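Local coordinates for hypothetical protein NMB0488 (Neisseria meningitidis, PDB 2GKP) that probably serves as an immunity protein of a contact-dependent growth inhibition system, neutralising a partner toxin, although its function is not experimentally established, at residues L23-W28 with G55-Q60; D142-S147 with L159-S164; E9-A14 with G32-D37; G15-E20 with E134-I139. All coordinates share one frame; numbering follows the deposited sequence.

How the contacts relate
Contacts 1 and 2 are buried, helix-on-sheet and wholly apolar: one isoleucine meets a threonine methyl and a valine, one valine meets a leucine and an alanine. The two helices, 51-63 and 152-164, also touch each other, joining these contacts into one hydrophobic layer. Contacts 3 and 4 both use strand 11-18, on opposite sides of the chain's centre, with their own centres about 17 Å apart. Their chemistry is aromatic: contact 3, at the surface, stacks tryptophan on tyrosine, whereas contact 4, partly buried, sets a lysine over a tryptophan face. All four reach the same curled antiparallel sheet, and strand 23-30 of contact 1 pairs with strand 11-18, which contacts 3 and 4 share.

Contact 1 of 4, residues L23-W28 with G55-Q60; sequences LIIQTW and GTTVLQ
Ile25 fills the interface with both of its branches, meeting Thr57 and Val58 on the facing turn of the helix. Its CG2 touches Val58 CG2 at 3.8 Å, and the other branch approaches the same methyl more loosely, with Ile25 CG1 4.2 Å from Val58 CG2. The two side chains cross at about a right angle. Thr57 contributes carbon rather than oxygen: its CG2 lies 4.0 Å from Ile25 CB and equally far from Ile25 CG1. Two features explain this. With CG2 of Ile25 anti to the backbone N and CG1 beside it (chi1 -61°), both branches face the helix; in Thr57, OG1 is hydrogen-bonded back to Thr53 O one helical turn earlier, which leaves the methyl directed at the strand. The backbones come to 6.5 Å between Ile25 CA and Val58 CA. A polar tie reinforces the same pairing of elements, since Thr27 OG1 bonds to Ala61 O. The arrangement is that of a helix packed through apolar side chains on one face of an antiparallel sheet: helix 51-63 lies over strand 23-30, with Thr57 also reaching His43 on strand 34-45 and Val58 packing on Leu159 of helix 152-164.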
loop_
_atom_site.group_PDB
_atom_site.type_symbol
_atom_site.label_atom_id
_atom_site.label_comp_id
_atom_site.label_asym_id
_atom_site.label_seq_id
_atom_site.Cartn_x
_atom_site.Cartn_y
_atom_site.Cartn_z
ATOM N N LEU A 23 8.310 0.210 -8.080
ATOM C CA LEU A 23 7.627 0.027 -6.783
ATOM C C LEU A 23 6.718 1.238 -6.531
ATOM O O LEU A 23 7.086 2.345 -6.914
ATOM C CB LEU A 23 8.641 -0.084 -5.634
ATOM C CG LEU A 23 9.866 -0.960 -5.885
ATOM C CD1 LEU A 23 10.787 -0.923 -4.669
ATOM C CD2 LEU A 23 9.429 -2.396 -6.176
ATOM N N ILE A 24 5.534 1.014 -5.949
ATOM C CA ILE A 24 4.537 2.066 -5.791
ATOM C C ILE A 24 4.021 1.941 -4.361
ATOM O O ILE A 24 3.340 0.980 -4.014
ATOM C CB ILE A 24 3.400 1.913 -6.829
ATOM C CG1 ILE A 24 3.969 1.770 -8.258
ATOM C CG2 ILE A 24 2.458 3.114 -6.700
ATOM C CD1 ILE A 24 3.213 0.837 -9.132
ATOM N N ILE A 25 4.380 2.909 -3.510
ATOM C CA ILE A 25 4.051 2.832 -2.091
ATOM C C ILE A 25 2.917 3.819 -1.834
ATOM O O ILE A 25 2.943 4.972 -2.294
ATOM C CB ILE A 25 5.258 3.210 -1.220
ATOM C CG1 ILE A 25 6.432 2.264 -1.436
ATOM C CG2 ILE A 25 4.843 3.261 0.242
ATOM C CD1 ILE A 25 6.100 0.912 -1.544
ATOM N N GLN A 26 1.904 3.363 -1.111
ATOM C CA GLN A 26 0.703 4.156 -0.971
ATOM C C GLN A 26 0.167 4.137 0.459
ATOM O O GLN A 26 -0.042 3.065 1.020
ATOM C CB GLN A 26 -0.358 3.528 -1.916
ATOM C CG GLN A 26 -1.739 4.150 -1.922
ATOM C CD GLN A 26 -1.684 5.549 -2.475
ATOM O OE1 GLN A 26 -1.196 5.772 -3.593
ATOM N NE2 GLN A 26 -2.190 6.489 -1.713
ATOM N N THR A 27 -0.179 5.305 1.000
ATOM C CA THR A 27 -0.955 5.365 2.251
ATOM C C THR A 27 -2.379 4.836 2.042
ATOM O O THR A 27 -2.998 5.137 1.025
ATOM C CB THR A 27 -1.075 6.837 2.706
ATOM O OG1 THR A 27 0.231 7.287 3.056
ATOM C CG2 THR A 27 -1.986 6.985 3.945
ATOM N N TRP A 28 -2.869 4.043 3.004
ATOM C CA TRP A 28 -4.277 3.620 3.039
ATOM C C TRP A 28 -4.955 4.294 4.235
ATOM O O TRP A 28 -4.296 4.630 5.238
ATOM C CB TRP A 28 -4.321 2.102 3.237
ATOM C CG TRP A 28 -3.987 1.271 2.044
ATOM C CD1 TRP A 28 -3.147 1.600 0.992
ATOM C CD2 TRP A 28 -4.413 -0.059 1.808
ATOM N NE1 TRP A 28 -3.075 0.548 0.094
ATOM C CE2 TRP A 28 -3.833 -0.481 0.576
ATOM C CE3 TRP A 28 -5.264 -0.937 2.496
ATOM C CZ2 TRP A 28 -4.086 -1.733 0.027
ATOM C CZ3 TRP A 28 -5.492 -2.203 1.950
ATOM C CH2 TRP A 28 -4.904 -2.578 0.727
ATOM N N GLY A 55 12.109 0.920 3.492
ATOM C CA GLY A 55 11.532 0.945 4.861
ATOM C C GLY A 55 11.043 2.332 5.291
ATOM O O GLY A 55 9.900 2.511 5.797
ATOM N N THR A 56 11.877 3.349 5.088
ATOM C CA THR A 56 11.477 4.726 5.418
ATOM C C THR A 56 10.254 5.193 4.652
ATOM O O THR A 56 9.380 5.878 5.197
ATOM C CB THR A 56 12.678 5.676 5.209
ATOM O OG1 THR A 56 13.704 5.296 6.125
ATOM C CG2 THR A 56 12.326 7.149 5.417
ATOM N N THR A 57 10.194 4.860 3.367
ATOM C CA THR A 57 9.067 5.314 2.568
ATOM C C THR A 57 7.781 4.659 3.069
ATOM O O THR A 57 6.762 5.318 3.138
ATOM C CB THR A 57 9.311 4.986 1.050
ATOM O OG1 THR A 57 10.558 5.587 0.669
ATOM C CG2 THR A 57 8.197 5.525 0.167
ATOM N N VAL A 58 7.827 3.369 3.401
ATOM C CA VAL A 58 6.619 2.698 3.903
ATOM C C VAL A 58 6.251 3.229 5.290
ATOM O O VAL A 58 5.061 3.503 5.567
ATOM C CB VAL A 58 6.766 1.160 3.861
ATOM C CG1 VAL A 58 5.647 0.476 4.646
ATOM C CG2 VAL A 58 6.716 0.720 2.408
ATOM N N LEU A 59 7.246 3.469 6.141
ATOM C CA LEU A 59 6.919 4.125 7.447
ATOM C C LEU A 59 6.262 5.503 7.268
ATOM O O LEU A 59 5.301 5.857 8.000
ATOM C CB LEU A 59 8.150 4.227 8.355
ATOM C CG LEU A 59 8.643 2.890 8.889
ATOM C CD1 LEU A 59 10.072 3.046 9.435
ATOM C CD2 LEU A 59 7.715 2.339 9.985
ATOM N N GLN A 60 6.737 6.297 6.291
ATOM C CA GLN A 60 6.132 7.600 6.028
ATOM C C GLN A 60 4.685 7.413 5.551
ATOM O O GLN A 60 3.771 8.152 5.896
ATOM C CB GLN A 60 6.962 8.363 4.980
ATOM C CG GLN A 60 8.334 8.817 5.527
ATOM C CD GLN A 60 9.337 9.323 4.479
ATOM O OE1 GLN A 60 9.231 9.069 3.263
ATOM N NE2 GLN A 60 10.333 10.064 4.971
#

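Contact 2 of 4, residues D142-S147 with L159-S164; sequences DDVILS and LKLALS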
loop_
_atom_site.group_PDB
_atom_site.type_symbol
_atom_site.label_atom_id
_atom_site.label_comp_id
_atom_site.label_asym_id
_atom_site.label_seq_id
_atom_site.Cartn_x
_atom_site.Cartn_y
_atom_site.Cartn_z
ATOM N N ASP A 142 1.667 -16.773 4.591
ATOM C CA ASP A 142 2.930 -16.231 4.097
ATOM C C ASP A 142 3.304 -14.834 4.605
ATOM O O ASP A 142 4.200 -14.204 4.047
ATOM C CB ASP A 142 2.949 -16.207 2.558
ATOM C CG ASP A 142 3.535 -17.437 1.970
ATOM O OD1 ASP A 142 4.500 -17.967 2.555
ATOM O OD2 ASP A 142 3.040 -17.840 0.908
ATOM N N ASP A 143 2.681 -14.363 5.681
ATOM C CA ASP A 143 2.966 -12.997 6.149
ATOM C C ASP A 143 4.376 -12.838 6.676
ATOM O O ASP A 143 4.961 -13.778 7.216
ATOM C CB ASP A 143 1.972 -12.582 7.253
ATOM C CG ASP A 143 0.548 -12.470 6.776
ATOM O OD1 ASP A 143 0.304 -12.422 5.582
ATOM O OD2 ASP A 143 -0.350 -12.395 7.641
ATOM N N VAL A 144 4.928 -11.633 6.538
ATOM C CA VAL A 144 6.196 -11.280 7.199
ATOM C C VAL A 144 5.834 -10.390 8.393
ATOM O O VAL A 144 5.200 -9.363 8.230
ATOM C CB VAL A 144 7.128 -10.530 6.233
ATOM C CG1 VAL A 144 8.334 -10.030 6.922
ATOM C CG2 VAL A 144 7.506 -11.382 5.023
ATOM N N ILE A 145 6.195 -10.819 9.603
ATOM C CA ILE A 145 5.783 -10.132 10.828
ATOM C C ILE A 145 7.039 -9.459 11.408
ATOM O O ILE A 145 8.011 -10.146 11.771
ATOM C CB ILE A 145 5.178 -11.149 11.875
ATOM C CG1 ILE A 145 4.011 -11.940 11.281
ATOM C CG2 ILE A 145 4.782 -10.436 13.181
ATOM C CD1 ILE A 145 2.837 -11.138 10.740
ATOM N N LEU A 146 7.018 -8.121 11.486
ATOM C CA LEU A 146 8.095 -7.338 12.082
ATOM C C LEU A 146 7.501 -6.375 13.108
ATOM O O LEU A 146 6.358 -6.526 13.536
ATOM C CB LEU A 146 8.873 -6.575 11.009
ATOM C CG LEU A 146 9.621 -7.467 10.003
ATOM C CD1 LEU A 146 10.205 -6.647 8.897
ATOM C CD2 LEU A 146 10.711 -8.264 10.670
ATOM N N SER A 147 8.283 -5.405 13.541
ATOM C CA SER A 147 7.759 -4.471 14.519
ATOM C C SER A 147 8.521 -3.162 14.460
ATOM O O SER A 147 9.513 -3.035 13.745
ATOM C CB SER A 147 7.794 -5.078 15.931
ATOM O OG SER A 147 9.052 -4.832 16.497
ATOM N N LEU A 159 9.856 -6.163 3.613
ATOM C CA LEU A 159 8.962 -5.806 2.497
ATOM C C LEU A 159 9.322 -6.551 1.224
ATOM O O LEU A 159 8.434 -7.063 0.512
ATOM C CB LEU A 159 8.980 -4.297 2.232
ATOM C CG LEU A 159 8.361 -3.518 3.404
ATOM C CD1 LEU A 159 8.906 -2.100 3.474
ATOM C CD2 LEU A 159 6.862 -3.511 3.229
ATOM N N LYS A 160 10.625 -6.594 0.921
ATOM C CA LYS A 160 11.090 -7.279 -0.282
ATOM C C LYS A 160 10.818 -8.780 -0.172
ATOM O O LYS A 160 10.464 -9.436 -1.169
ATOM C CB LYS A 160 12.588 -6.991 -0.485
ATOM C CG LYS A 160 12.796 -5.575 -0.949
ATOM C CD LYS A 160 14.222 -5.345 -1.441
ATOM C CE LYS A 160 14.531 -3.868 -1.641
ATOM N NZ LYS A 160 15.985 -3.663 -2.044
ATOM N N LEU A 161 10.959 -9.323 1.029
ATOM C CA LEU A 161 10.665 -10.720 1.281
ATOM C C LEU A 161 9.193 -10.998 1.014
ATOM O O LEU A 161 8.833 -11.989 0.336
ATOM C CB LEU A 161 11.023 -11.104 2.718
ATOM C CG LEU A 161 10.726 -12.533 3.165
ATOM C CD1 LEU A 161 11.465 -13.571 2.285
ATOM C CD2 LEU A 161 11.077 -12.756 4.626
ATOM N N ALA A 162 8.315 -10.131 1.526
ATOM C CA ALA A 162 6.907 -10.353 1.284
ATOM C C ALA A 162 6.586 -10.250 -0.209
ATOM O O ALA A 162 5.780 -11.034 -0.715
ATOM C CB ALA A 162 6.054 -9.367 2.084
ATOM N N LEU A 163 7.174 -9.275 -0.911
ATOM C CA LEU A 163 6.960 -9.177 -2.359
ATOM C C LEU A 163 7.383 -10.488 -3.057
ATOM O O LEU A 163 6.696 -10.979 -3.978
ATOM C CB LEU A 163 7.702 -7.955 -2.907
ATOM C CG LEU A 163 7.734 -7.884 -4.416
ATOM C CD1 LEU A 163 6.348 -7.639 -4.848
ATOM C CD2 LEU A 163 8.619 -6.717 -4.849
ATOM N N SER A 164 8.515 -11.070 -2.626
ATOM C CA SER A 164 8.971 -12.333 -3.224
ATOM C C SER A 164 7.992 -13.490 -3.052
ATOM O O SER A 164 8.012 -14.474 -3.800
ATOM C CB SER A 164 10.375 -12.714 -2.693
ATOM O OG SER A 164 10.280 -13.288 -1.411
#
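Val144 reaches from the strand into a shallow seat formed by Leu161 and Ala162, and a single methyl does the touching. From CA, the bond to CB points at helix 152-164, where the nearest backbone approach is 6.0 Å between Val144 CA and Ala162 CA. At CB the side chain divides: CG1 is anti to the backbone N (chi1 173°), and this turn puts CG2 beside that nitrogen and against the helix. CG2 meets the leucine on one side and the alanine, backbone N and methyl together, on the other. On the leucine it touches both the branch point and one tip, Val144 CG2 lying 3.9 Å from Leu161 CG and 3.8 Å from Leu161 CD2. On the helix backbone it approaches Ala162 N, also at 3.8 Å. The alanine methyl completes the seat, with Val144 CG2 3.8 Å from Ala162 CB, and so short a side chain is consistent with the close approach of strand and helix.

Leu161 lies toward the solvent side of the contact, whereas Ala162 is buried and continues onto Ile125 and Val114 of the sheet. Just beyond, Ser164 OG donates to Leu161 O at 2.6 Å, tilted 18° from the carbonyl plane, a bond from a side chain back to the preceding turn. Arg165 NH1 adds a polar tie to Asp142 O. Strand 144-147 and the C-terminal helix run in nearly opposite directions, the helix folding back over the sheet after a short turn; such apolar packing of a helix on a sheet face is characteristic of a layered alpha/beta fold.

Contact 3 of 4, residues E9-A14 with G32-D37; sequences EQDYWA and GRYAPD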
loop_
_atom_site.group_PDB
_atom_site.type_symbol
_atom_site.label_atom_id
_atom_site.label_comp_id
_atom_site.label_asym_id
_atom_site.label_seq_id
_atom_site.Cartn_x
_atom_site.Cartn_y
_atom_site.Cartn_z
ATOM N N GLU A 9 -3.215 1.648 20.146
ATOM C CA GLU A 9 -4.563 1.233 19.773
ATOM C C GLU A 9 -5.004 1.701 18.395
ATOM O O GLU A 9 -6.016 1.207 17.896
ATOM C CB GLU A 9 -5.617 1.596 20.845
ATOM C CG GLU A 9 -5.328 1.033 22.251
ATOM C CD GLU A 9 -4.971 -0.456 22.281
ATOM O OE1 GLU A 9 -5.641 -1.277 21.614
ATOM O OE2 GLU A 9 -4.013 -0.810 23.000
ATOM N N GLN A 10 -4.236 2.598 17.768
ATOM C CA GLN A 10 -4.591 3.090 16.428
ATOM C C GLN A 10 -3.996 2.183 15.348
ATOM O O GLN A 10 -2.870 1.690 15.468
ATOM C CB GLN A 10 -4.124 4.535 16.221
ATOM C CG GLN A 10 -4.745 5.267 15.034
ATOM C CD GLN A 10 -4.431 6.757 15.038
ATOM O OE1 GLN A 10 -4.307 7.393 16.117
ATOM N NE2 GLN A 10 -4.305 7.326 13.852
ATOM N N ASP A 11 -4.803 1.958 14.331
ATOM C CA ASP A 11 -4.392 1.189 13.160
ATOM C C ASP A 11 -3.851 2.087 12.068
ATOM O O ASP A 11 -4.456 3.101 11.766
ATOM C CB ASP A 11 -5.601 0.420 12.609
ATOM C CG ASP A 11 -6.154 -0.554 13.621
ATOM O OD1 ASP A 11 -5.428 -1.514 13.972
ATOM O OD2 ASP A 11 -7.304 -0.322 14.069
ATOM N N TYR A 12 -2.735 1.675 11.464
ATOM C CA TYR A 12 -2.196 2.375 10.311
ATOM C C TYR A 12 -2.023 1.363 9.203
ATOM O O TYR A 12 -1.520 0.264 9.441
ATOM C CB TYR A 12 -0.841 3.024 10.655
ATOM C CG TYR A 12 -0.896 3.959 11.843
ATOM C CD1 TYR A 12 -1.039 5.319 11.648
ATOM C CD2 TYR A 12 -0.871 3.469 13.145
ATOM C CE1 TYR A 12 -1.122 6.211 12.744
ATOM C CE2 TYR A 12 -0.950 4.338 14.237
ATOM C CZ TYR A 12 -1.073 5.695 14.011
ATOM O OH TYR A 12 -1.147 6.575 15.074
ATOM N N TRP A 13 -2.396 1.769 7.988
ATOM C CA TRP A 13 -2.306 0.884 6.854
ATOM C C TRP A 13 -1.620 1.530 5.653
ATOM O O TRP A 13 -1.708 2.758 5.444
ATOM C CB TRP A 13 -3.709 0.445 6.428
ATOM C CG TRP A 13 -4.370 -0.563 7.302
ATOM C CD1 TRP A 13 -5.043 -0.331 8.473
ATOM C CD2 TRP A 13 -4.522 -1.964 7.024
ATOM N NE1 TRP A 13 -5.592 -1.508 8.941
ATOM C CE2 TRP A 13 -5.257 -2.528 8.089
ATOM C CE3 TRP A 13 -4.062 -2.807 5.996
ATOM C CZ2 TRP A 13 -5.588 -3.887 8.128
ATOM C CZ3 TRP A 13 -4.391 -4.159 6.047
ATOM C CH2 TRP A 13 -5.161 -4.685 7.100
ATOM N N ALA A 14 -0.979 0.675 4.835
ATOM C CA ALA A 14 -0.321 1.129 3.618
ATOM C C ALA A 14 -0.215 -0.011 2.652
ATOM O O ALA A 14 -0.419 -1.160 3.005
ATOM C CB ALA A 14 1.111 1.717 3.899
ATOM N N GLY A 32 -12.608 0.754 10.238
ATOM C CA GLY A 32 -13.044 -0.637 10.219
ATOM C C GLY A 32 -12.335 -1.449 9.173
ATOM O O GLY A 32 -11.722 -2.468 9.476
ATOM N N ARG A 33 -12.443 -1.010 7.921
ATOM C CA ARG A 33 -11.658 -1.556 6.821
ATOM C C ARG A 33 -10.942 -0.398 6.128
ATOM O O ARG A 33 -11.445 0.758 6.123
ATOM C CB ARG A 33 -12.536 -2.320 5.811
ATOM C CG ARG A 33 -13.316 -3.477 6.422
ATOM C CD ARG A 33 -14.136 -4.262 5.387
ATOM N NE ARG A 33 -13.328 -5.275 4.707
ATOM C CZ ARG A 33 -13.131 -6.525 5.134
ATOM N NH1 ARG A 33 -12.408 -7.371 4.384
ATOM N NH2 ARG A 33 -13.607 -6.952 6.304
ATOM N N TYR A 34 -9.791 -0.727 5.521
ATOM C CA TYR A 34 -8.937 0.289 4.919
ATOM C C TYR A 34 -8.721 0.076 3.429
ATOM O O TYR A 34 -8.892 -1.037 2.894
ATOM C CB TYR A 34 -7.594 0.343 5.662
ATOM C CG TYR A 34 -7.747 0.894 7.056
ATOM C CD1 TYR A 34 -7.271 2.165 7.354
ATOM C CD2 TYR A 34 -8.404 0.188 8.062
ATOM C CE1 TYR A 34 -7.402 2.689 8.632
ATOM C CE2 TYR A 34 -8.546 0.738 9.350
ATOM C CZ TYR A 34 -8.048 1.976 9.616
ATOM O OH TYR A 34 -8.179 2.522 10.896
ATOM N N ALA A 35 -8.323 1.157 2.773
ATOM C CA ALA A 35 -8.153 1.133 1.313
ATOM C C ALA A 35 -7.235 2.247 0.878
ATOM O O ALA A 35 -7.006 3.190 1.638
ATOM C CB ALA A 35 -9.513 1.216 0.588
ATOM N N PRO A 36 -6.675 2.140 -0.336
ATOM C CA PRO A 36 -5.785 3.215 -0.795
ATOM C C PRO A 36 -6.419 4.589 -0.631
ATOM O O PRO A 36 -7.600 4.772 -0.980
ATOM C CB PRO A 36 -5.589 2.870 -2.269
ATOM C CG PRO A 36 -5.660 1.370 -2.300
ATOM C CD PRO A 36 -6.749 1.013 -1.299
ATOM N N ASP A 37 -5.652 5.544 -0.116
ATOM C CA ASP A 37 -6.184 6.899 0.154
ATOM C C ASP A 37 -5.534 7.854 -0.852
ATOM O O ASP A 37 -4.381 8.288 -0.664
ATOM C CB ASP A 37 -5.849 7.310 1.581
ATOM C CG ASP A 37 -6.462 8.638 1.963
ATOM O OD1 ASP A 37 -7.010 9.296 1.071
ATOM O OD2 ASP A 37 -6.347 9.034 3.136
#
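Trp13 and Tyr34 lie face to face across a three-stranded antiparallel beta meander, in which strand 23-30 pairs with both 11-18 and 34-45. The two outer strands draw unusually close for strands that are not paired with each other, with 6.9 Å between Trp13 CA and Tyr34 CA, consistent with a sheet that curls here. Both CB atoms are directed at the opposite segment, and the rings overlap as an offset stack: the five-membered ring of Trp13 and the tyrosine ring have centroids 4.1 Å apart and planes inclined by 19°.

The offset decides which atoms meet. Trp13 CD1 sits over the middle of the tyrosine ring, 3.3 Å from Tyr34 CG, a tight approach, while Trp13 NE1 is 3.4 Å from Tyr34 CD2. Over the same face of the indole, Tyr34 CB lies above the five-membered ring, 3.9 Å from its centroid and 18° off the normal, a CH-pi contact. With CG beside the backbone N in both residues (chi1 -75° for Trp13), each ring is carried into the space between the two segments, and the long axes of the side chains cross at about a right angle, not lying one along the other.

Outside the pair, Trp117 stacks on Trp13, and the Trp28 side chain packs against those of Trp13 and Tyr34, making an aromatic cluster at the surface. Trp117 NE1 is hydrogen-bonded to Asp11 OD1, and Tyr34 OH bonds to Thr67 OG1. That hydroxyl is also where Asp11 arrives, obliquely to the ring: Asp11 CB lies 3.7 Å from Tyr34 OH.

Contact 4 of 4, residues G15-E20 with E134-I139; sequences GYKANE and EAWDAI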
loop_
_atom_site.group_PDB
_atom_site.type_symbol
_atom_site.label_atom_id
_atom_site.label_comp_id
_atom_site.label_asym_id
_atom_site.label_seq_id
_atom_site.Cartn_x
_atom_site.Cartn_y
_atom_site.Cartn_z
ATOM N N GLY A 15 0.092 0.324 1.400
ATOM C CA GLY A 15 0.271 -0.690 0.379
ATOM C C GLY A 15 1.598 -0.528 -0.358
ATOM O O GLY A 15 2.142 0.581 -0.444
ATOM N N TYR A 16 2.064 -1.639 -0.908
ATOM C CA TYR A 16 3.352 -1.706 -1.600
ATOM C C TYR A 16 3.106 -2.574 -2.814
ATOM O O TYR A 16 2.969 -3.804 -2.702
ATOM C CB TYR A 16 4.434 -2.299 -0.663
ATOM C CG TYR A 16 5.758 -2.677 -1.299
ATOM C CD1 TYR A 16 6.515 -1.751 -2.006
ATOM C CD2 TYR A 16 6.287 -3.952 -1.130
ATOM C CE1 TYR A 16 7.764 -2.108 -2.561
ATOM C CE2 TYR A 16 7.523 -4.323 -1.696
ATOM C CZ TYR A 16 8.244 -3.395 -2.410
ATOM O OH TYR A 16 9.468 -3.750 -2.947
ATOM N N LYS A 17 2.992 -1.918 -3.974
ATOM C CA LYS A 17 2.772 -2.614 -5.252
ATOM C C LYS A 17 4.019 -2.580 -6.111
ATOM O O LYS A 17 4.854 -1.686 -5.947
ATOM C CB LYS A 17 1.603 -1.998 -6.019
ATOM C CG LYS A 17 0.270 -2.438 -5.439
ATOM C CD LYS A 17 -0.876 -1.653 -6.013
ATOM C CE LYS A 17 -2.234 -2.319 -5.704
ATOM N NZ LYS A 17 -2.441 -2.444 -4.224
ATOM N N ALA A 18 4.173 -3.557 -7.016
ATOM C CA ALA A 18 5.398 -3.624 -7.830
ATOM C C ALA A 18 5.092 -4.259 -9.129
ATOM O O ALA A 18 4.470 -5.324 -9.155
ATOM C CB ALA A 18 6.481 -4.455 -7.121
ATOM N N ASN A 19 5.574 -3.652 -10.208
ATOM C CA ASN A 19 5.505 -4.296 -11.521
ATOM C C ASN A 19 6.873 -4.237 -12.172
ATOM O O ASN A 19 7.872 -3.997 -11.475
ATOM C CB ASN A 19 4.326 -3.741 -12.377
ATOM C CG ASN A 19 4.510 -2.291 -12.837
ATOM O OD1 ASN A 19 3.570 -1.674 -13.428
ATOM N ND2 ASN A 19 5.703 -1.752 -12.627
ATOM N N GLU A 20 6.944 -4.482 -13.480
ATOM C CA GLU A 20 8.269 -4.525 -14.077
ATOM C C GLU A 20 8.915 -3.150 -14.233
ATOM O O GLU A 20 10.079 -3.067 -14.662
ATOM C CB GLU A 20 8.257 -5.265 -15.438
ATOM C CG GLU A 20 7.649 -4.488 -16.630
ATOM C CD GLU A 20 6.139 -4.363 -16.611
ATOM O OE1 GLU A 20 5.466 -5.014 -15.760
ATOM O OE2 GLU A 20 5.641 -3.620 -17.494
ATOM N N GLU A 134 -7.087 -6.367 -12.066
ATOM C CA GLU A 134 -6.924 -5.225 -11.150
ATOM C C GLU A 134 -7.322 -5.566 -9.713
ATOM O O GLU A 134 -7.875 -4.719 -8.984
ATOM C CB GLU A 134 -7.694 -3.998 -11.657
ATOM C CG GLU A 134 -7.243 -3.642 -13.093
ATOM C CD GLU A 134 -7.908 -2.416 -13.696
ATOM O OE1 GLU A 134 -8.478 -1.578 -12.978
ATOM O OE2 GLU A 134 -7.875 -2.299 -14.944
ATOM N N ALA A 135 -7.078 -6.788 -9.280
ATOM C CA ALA A 135 -7.409 -7.173 -7.905
ATOM C C ALA A 135 -6.485 -8.232 -7.348
ATOM O O ALA A 135 -5.942 -9.024 -8.086
ATOM C CB ALA A 135 -8.843 -7.611 -7.816
ATOM N N TRP A 136 -6.318 -8.205 -6.027
ATOM C CA TRP A 136 -5.373 -9.059 -5.328
ATOM C C TRP A 136 -6.057 -9.629 -4.114
ATOM O O TRP A 136 -6.743 -8.871 -3.397
ATOM C CB TRP A 136 -4.168 -8.205 -4.868
ATOM C CG TRP A 136 -3.441 -7.598 -6.037
ATOM C CD1 TRP A 136 -2.379 -8.178 -6.710
ATOM C CD2 TRP A 136 -3.729 -6.372 -6.715
ATOM N NE1 TRP A 136 -1.971 -7.358 -7.721
ATOM C CE2 TRP A 136 -2.786 -6.254 -7.774
ATOM C CE3 TRP A 136 -4.669 -5.349 -6.513
ATOM C CZ2 TRP A 136 -2.778 -5.172 -8.660
ATOM C CZ3 TRP A 136 -4.667 -4.261 -7.388
ATOM C CH2 TRP A 136 -3.728 -4.193 -8.462
ATOM N N ASP A 137 -5.894 -10.916 -3.860
ATOM C CA ASP A 137 -6.540 -11.599 -2.749
ATOM C C ASP A 137 -5.450 -12.225 -1.890
ATOM O O ASP A 137 -4.313 -12.496 -2.333
ATOM C CB ASP A 137 -7.461 -12.727 -3.255
ATOM C CG ASP A 137 -8.816 -12.232 -3.779
ATOM O OD1 ASP A 137 -9.201 -11.046 -3.607
ATOM O OD2 ASP A 137 -9.527 -13.059 -4.389
ATOM N N ALA A 138 -5.782 -12.481 -0.639
ATOM C CA ALA A 138 -4.804 -13.107 0.262
ATOM C C ALA A 138 -4.421 -14.495 -0.154
ATOM O O ALA A 138 -5.193 -15.225 -0.765
ATOM C CB ALA A 138 -5.338 -13.124 1.694
ATOM N N ILE A 139 -3.187 -14.843 0.175
ATOM C CA ILE A 139 -2.699 -16.210 0.057
ATOM C C ILE A 139 -2.463 -16.762 1.465
ATOM O O ILE A 139 -2.784 -16.084 2.438
ATOM C CB ILE A 139 -1.472 -16.314 -0.849
ATOM C CG1 ILE A 139 -0.368 -15.364 -0.384
ATOM C CG2 ILE A 139 -1.902 -15.974 -2.292
ATOM C CD1 ILE A 139 0.946 -15.628 -1.050
#
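Segments 15-20 and 134-139 run extended at the two residues that meet, but their backbones stay well apart: Lys17 CA and Trp136 CA are separated by 10.4 Å. They belong to one curled antiparallel beta sheet, in which strands 112-119 and 122-132 lie between 11-18 and 135-138 in the pairing order. The gap is therefore bridged by side chains alone, a lysine laid over an indole.

Lys17 sends its chain across in nearly straight form as far as CE, then bends at the last torsion (chi4 59°). CE is consequently the atom pressed on the ring, 3.8 Å from the centroid of the six-membered ring of Trp136, a CH-pi contact. NZ lies 4.6 Å from the same centroid and 23° off the normal, a cation-pi interaction in which the nitrogen is farther from the ring than CE. The ammonium group has another partner, Ser113 OG, to which NZ is hydrogen-bonded, and a sodium ion is modelled about 3 Å from the nearest atom of this side chain.

The indole is itself fixed in place. Trp136 NE1 bonds to Met111 O, which restrains its rotation, while His130 stacks on the ring and Phe108 touches it. Lysine and ring cross obliquely, and the contact falls toward the rim of the indole: Lys17 CE is 3.5 Å from Trp136 CZ3 and 3.7 Å from Trp136 CH2.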